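Local coordinates for protein 3-oxo-tetronate kinase (Salmonella typhimurium, PDB 3DQQ) that probably catalyses the ATP-dependent phosphorylation of 3-oxo-tetronate to 3-oxo-tetronate 4-phosphate, as a member of the four-carbon acid sugar kinase family, at residues V35-I49 and Q64-G76. Numbering follows the deposited sequence.
Sequences VPTGTQPEGCDAVVI and QSLAALVWLKKQG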
loop_
_atom_site.group_PDB
_atom_site.type_symbol
_atom_site.label_atom_id
_atom_site.label_comp_id
_atom_site.label_asym_id
_atom_site.label_seq_id
_atom_site.Cartn_x
_atom_site.Cartn_y
_atom_site.Cartn_z
ATOM N N VAL A 35 14.894 5.057 -26.443
ATOM C CA VAL A 35 15.116 5.243 -27.866
ATOM C C VAL A 35 16.297 4.445 -28.325
ATOM O O VAL A 35 17.367 4.576 -27.766
ATOM C CB VAL A 35 15.405 6.707 -28.208
ATOM C CG1 VAL A 35 15.741 6.852 -29.693
ATOM C CG2 VAL A 35 14.241 7.572 -27.802
ATOM N N PRO A 36 16.127 3.611 -29.335
ATOM C CA PRO A 36 17.232 2.785 -29.757
ATOM C C PRO A 36 18.405 3.545 -30.322
ATOM O O PRO A 36 18.271 4.587 -30.913
ATOM C CB PRO A 36 16.627 1.913 -30.839
ATOM C CG PRO A 36 15.189 1.978 -30.620
ATOM C CD PRO A 36 14.935 3.335 -30.134
ATOM N N THR A 37 19.571 3.007 -30.095
ATOM C CA THR A 37 20.794 3.653 -30.495
ATOM C C THR A 37 21.397 2.796 -31.573
ATOM O O THR A 37 22.207 3.278 -32.335
ATOM C CB THR A 37 21.778 3.758 -29.305
ATOM O OG1 THR A 37 22.109 2.447 -28.882
ATOM C CG2 THR A 37 21.142 4.475 -28.100
ATOM N N GLY A 38 20.991 1.535 -31.669
ATOM C CA GLY A 38 21.638 0.638 -32.600
ATOM C C GLY A 38 21.008 0.619 -33.965
ATOM O O GLY A 38 20.650 1.636 -34.515
ATOM N N THR A 39 20.833 -0.595 -34.451
ATOM C CA THR A 39 20.439 -0.917 -35.794
ATOM C C THR A 39 19.295 -1.915 -35.660
ATOM O O THR A 39 19.176 -2.567 -34.651
ATOM C CB THR A 39 21.637 -1.583 -36.515
ATOM O OG1 THR A 39 21.151 -2.356 -37.626
ATOM C CG2 THR A 39 22.521 -2.498 -35.516
ATOM N N GLN A 40 18.431 -2.073 -36.638
ATOM C CA GLN A 40 17.273 -2.930 -36.375
ATOM C C GLN A 40 17.772 -4.302 -35.975
ATOM O O GLN A 40 18.535 -4.875 -36.686
ATOM C CB GLN A 40 16.380 -3.065 -37.599
ATOM C CG GLN A 40 15.130 -3.835 -37.322
ATOM C CD GLN A 40 14.373 -4.224 -38.557
ATOM O OE1 GLN A 40 14.561 -3.675 -39.671
ATOM N NE2 GLN A 40 13.490 -5.188 -38.377
ATOM N N PRO A 41 17.337 -4.834 -34.845
ATOM C CA PRO A 41 17.763 -6.162 -34.497
ATOM C C PRO A 41 17.340 -7.186 -35.482
ATOM O O PRO A 41 16.370 -7.011 -36.162
ATOM C CB PRO A 41 17.033 -6.456 -33.193
ATOM C CG PRO A 41 16.704 -5.189 -32.654
ATOM C CD PRO A 41 16.460 -4.275 -33.822
ATOM N N GLU A 42 18.081 -8.273 -35.529
ATOM C CA GLU A 42 17.724 -9.421 -36.322
ATOM C C GLU A 42 16.584 -10.178 -35.690
ATOM O O GLU A 42 16.207 -9.931 -34.540
ATOM C CB GLU A 42 18.934 -10.318 -36.465
ATOM C CG GLU A 42 20.064 -9.556 -37.164
ATOM C CD GLU A 42 21.197 -10.437 -37.685
ATOM O OE1 GLU A 42 22.145 -10.694 -36.872
ATOM O OE2 GLU A 42 21.144 -10.836 -38.896
ATOM N N GLY A 43 15.981 -11.040 -36.487
ATOM C CA GLY A 43 15.034 -12.016 -36.004
ATOM C C GLY A 43 13.668 -11.555 -35.559
ATOM O O GLY A 43 13.005 -12.316 -34.829
ATOM N N CYS A 44 13.220 -10.364 -35.989
ATOM C CA CYS A 44 11.856 -9.907 -35.681
ATOM C C CYS A 44 11.165 -9.068 -36.753
ATOM O O CYS A 44 11.812 -8.421 -37.546
ATOM C CB CYS A 44 11.892 -9.073 -34.433
ATOM S SG CYS A 44 12.947 -7.632 -34.639
ATOM N N ASP A 45 9.835 -9.059 -36.729
ATOM C CA ASP A 45 9.046 -8.284 -37.679
ATOM C C ASP A 45 8.443 -7.044 -37.068
ATOM O O ASP A 45 7.987 -6.184 -37.785
ATOM C CB ASP A 45 7.897 -9.114 -38.227
ATOM C CG ASP A 45 8.363 -10.376 -38.954
ATOM O OD1 ASP A 45 9.523 -10.461 -39.444
ATOM O OD2 ASP A 45 7.526 -11.301 -39.046
ATOM N N ALA A 46 8.397 -6.983 -35.744
ATOM C CA ALA A 46 7.911 -5.826 -35.010
ATOM C C ALA A 46 8.999 -5.415 -34.014
ATOM O O ALA A 46 9.729 -6.251 -33.544
ATOM C CB ALA A 46 6.626 -6.159 -34.295
ATOM N N VAL A 47 9.115 -4.117 -33.756
ATOM C CA VAL A 47 9.907 -3.611 -32.670
ATOM C C VAL A 47 9.023 -2.774 -31.759
ATOM O O VAL A 47 8.320 -1.916 -32.229
ATOM C CB VAL A 47 11.090 -2.769 -33.160
ATOM C CG1 VAL A 47 11.886 -2.238 -31.965
ATOM C CG2 VAL A 47 11.976 -3.590 -34.014
ATOM N N VAL A 48 9.061 -3.026 -30.461
ATOM C CA VAL A 48 8.307 -2.220 -29.523
ATOM C C VAL A 48 9.324 -1.400 -28.755
ATOM O O VAL A 48 10.149 -1.953 -28.056
ATOM C CB VAL A 48 7.494 -3.097 -28.562
ATOM C CG1 VAL A 48 6.856 -2.235 -27.505
ATOM C CG2 VAL A 48 6.485 -3.933 -29.345
ATOM N N ILE A 49 9.302 -0.083 -28.930
ATOM C CA ILE A 49 10.158 0.813 -28.168
ATOM C C ILE A 49 9.426 1.270 -26.912
ATOM O O ILE A 49 8.346 1.858 -26.984
ATOM C CB ILE A 49 10.536 2.054 -28.982
ATOM C CG1 ILE A 49 11.331 1.658 -30.225
ATOM C CG2 ILE A 49 11.311 3.057 -28.112
ATOM C CD1 ILE A 49 11.242 2.683 -31.320
ATOM N N GLN A 64 10.877 12.491 -26.816
ATOM C CA GLN A 64 11.185 11.062 -26.781
ATOM C C GLN A 64 10.443 10.317 -27.877
ATOM O O GLN A 64 11.037 9.485 -28.568
ATOM C CB GLN A 64 10.791 10.436 -25.444
ATOM C CG GLN A 64 11.667 10.755 -24.224
ATOM C CD GLN A 64 13.065 10.456 -24.547
ATOM O OE1 GLN A 64 13.745 11.309 -25.158
ATOM N NE2 GLN A 64 13.526 9.211 -24.234
ATOM N N SER A 65 9.156 10.622 -28.066
ATOM C CA SER A 65 8.386 9.877 -29.064
ATOM C C SER A 65 8.851 10.128 -30.506
ATOM O O SER A 65 8.973 9.200 -31.309
ATOM C CB SER A 65 6.909 10.194 -28.927
ATOM O OG SER A 65 6.448 9.875 -27.628
ATOM N N LEU A 66 9.111 11.389 -30.825
ATOM C CA LEU A 66 9.687 11.754 -32.131
ATOM C C LEU A 66 11.067 11.129 -32.341
ATOM O O LEU A 66 11.354 10.671 -33.441
ATOM C CB LEU A 66 9.726 13.269 -32.338
ATOM C CG LEU A 66 8.344 13.925 -32.425
ATOM C CD1 LEU A 66 8.446 15.420 -32.610
ATOM C CD2 LEU A 66 7.393 13.294 -33.492
ATOM N N ALA A 67 11.910 11.079 -31.311
ATOM C CA ALA A 67 13.215 10.421 -31.433
ATOM C C ALA A 67 12.980 8.938 -31.801
ATOM O O ALA A 67 13.616 8.400 -32.726
ATOM C CB ALA A 67 13.993 10.547 -30.172
ATOM N N ALA A 68 12.019 8.302 -31.133
ATOM C CA ALA A 68 11.690 6.910 -31.423
ATOM C C ALA A 68 11.258 6.787 -32.873
ATOM O O ALA A 68 11.687 5.880 -33.568
ATOM C CB ALA A 68 10.599 6.400 -30.501
ATOM N N LEU A 69 10.433 7.725 -33.333
ATOM C CA LEU A 69 9.914 7.676 -34.703
ATOM C C LEU A 69 11.026 7.865 -35.729
ATOM O O LEU A 69 11.028 7.180 -36.753
ATOM C CB LEU A 69 8.831 8.714 -34.896
ATOM C CG LEU A 69 8.206 8.772 -36.277
ATOM C CD1 LEU A 69 7.417 7.518 -36.567
ATOM C CD2 LEU A 69 7.290 10.004 -36.418
ATOM N N VAL A 70 11.994 8.758 -35.456
ATOM C CA VAL A 70 13.114 8.967 -36.366
ATOM C C VAL A 70 13.853 7.677 -36.529
ATOM O O VAL A 70 14.237 7.314 -37.623
ATOM C CB VAL A 70 14.110 10.066 -35.914
ATOM C CG1 VAL A 70 15.485 9.917 -36.690
ATOM C CG2 VAL A 70 13.528 11.484 -36.135
ATOM N N TRP A 71 14.029 6.949 -35.455
ATOM C CA TRP A 71 14.690 5.679 -35.581
ATOM C C TRP A 71 13.880 4.643 -36.370
ATOM O O TRP A 71 14.419 3.975 -37.229
ATOM C CB TRP A 71 15.002 5.138 -34.211
ATOM C CG TRP A 71 15.791 3.875 -34.219
ATOM C CD1 TRP A 71 17.125 3.759 -34.227
ATOM C CD2 TRP A 71 15.265 2.549 -34.199
ATOM N NE1 TRP A 71 17.487 2.430 -34.201
ATOM C CE2 TRP A 71 16.349 1.670 -34.205
ATOM C CE3 TRP A 71 13.977 2.023 -34.207
ATOM C CZ2 TRP A 71 16.189 0.298 -34.193
ATOM C CZ3 TRP A 71 13.818 0.649 -34.189
ATOM C CH2 TRP A 71 14.908 -0.188 -34.180
ATOM N N LEU A 72 12.606 4.489 -36.056
ATOM C CA LEU A 72 11.764 3.536 -36.752
ATOM C C LEU A 72 11.751 3.841 -38.245
ATOM O O LEU A 72 11.821 2.939 -39.063
ATOM C CB LEU A 72 10.338 3.588 -36.223
ATOM C CG LEU A 72 10.076 2.987 -34.849
ATOM C CD1 LEU A 72 8.620 3.285 -34.368
ATOM C CD2 LEU A 72 10.395 1.505 -34.919
ATOM N N LYS A 73 11.658 5.113 -38.603
ATOM C CA LYS A 73 11.658 5.483 -40.014
ATOM C C LYS A 73 12.980 5.121 -40.681
ATOM O O LYS A 73 13.024 4.672 -41.777
ATOM C CB LYS A 73 11.432 6.970 -40.184
ATOM C CG LYS A 73 10.005 7.376 -40.292
ATOM C CD LYS A 73 9.977 8.966 -40.428
ATOM C CE LYS A 73 8.652 9.560 -41.136
ATOM N NZ LYS A 73 8.159 10.784 -40.402
ATOM N N LYS A 74 14.066 5.322 -39.983
ATOM C CA LYS A 74 15.363 4.905 -40.476
ATOM C C LYS A 74 15.437 3.407 -40.738
ATOM O O LYS A 74 16.103 2.998 -41.610
ATOM C CB LYS A 74 16.397 5.311 -39.445
ATOM C CG LYS A 74 17.839 5.190 -39.841
ATOM C CD LYS A 74 18.739 6.026 -38.849
ATOM C CE LYS A 74 18.358 7.606 -38.970
ATOM N NZ LYS A 74 18.402 8.468 -37.685
ATOM N N GLN A 75 14.755 2.583 -39.967
ATOM C CA GLN A 75 14.776 1.159 -40.218
ATOM C C GLN A 75 13.752 0.742 -41.262
ATOM O O GLN A 75 13.651 -0.448 -41.548
ATOM C CB GLN A 75 14.464 0.362 -38.939
ATOM C CG GLN A 75 15.237 0.741 -37.717
ATOM C CD GLN A 75 16.660 0.955 -38.027
ATOM O OE1 GLN A 75 17.296 0.106 -38.593
ATOM N NE2 GLN A 75 17.163 2.119 -37.704
ATOM N N GLY A 76 12.956 1.670 -41.792
ATOM C CA GLY A 76 11.975 1.326 -42.815
ATOM C C GLY A 76 10.627 0.858 -42.314
ATOM O O GLY A 76 9.841 0.229 -43.017
#
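With CG trans to its backbone N (chi1 -175°) and the indole turned crosswise (chi2 89°), Trp71 extends from helix 64-74 into the loop that carries Pro36, Gly38 and Gln40. The setting is the sugar-binding N-terminal domain, an alpha/beta fold in which this helix packs against strand 46-49, nearly antiparallel to it, and the loop leading into that strand wraps round the indole. The case illustrates how a loop can be packed around one large aromatic side chain. Pro36 lies over one face, its CB 3.5 Å from the centroid of the five-membered ring and almost along the normal, a CH-pi contact; CG of Gln75, one helical turn on, covers the opposite face. At the edge, Trp71 NE1 donates to Gly38 O over 3.3 Å. The N-H points almost straight at the oxygen (167°), which lies close to the indole plane, yet the nitrogen stands well above the carbonyl plane of Gly38. Contacts on both faces and the bond at its edge probably limit rotation of the ring. From strand 46-49 come further apolar contacts: Val47 CG1 meets Trp71 CZ3, while Ile49 and Leu72 reach tip to tip, CD1 to CG at 3.7 Å, beside Ala68. Leu69, on another side of the helix, packs on helix 96-106. Farther along, Val35 CG2 rests on Ala67 CB. At the C-terminal end, where Gly76 closes a Schellman motif, Gln75 is bent at its second torsion and its amide serves both sides: NE2 donates weakly to Trp71 O, and Gln75 OE1 accepts a weak bond from Gln40 N at 3.1 Å.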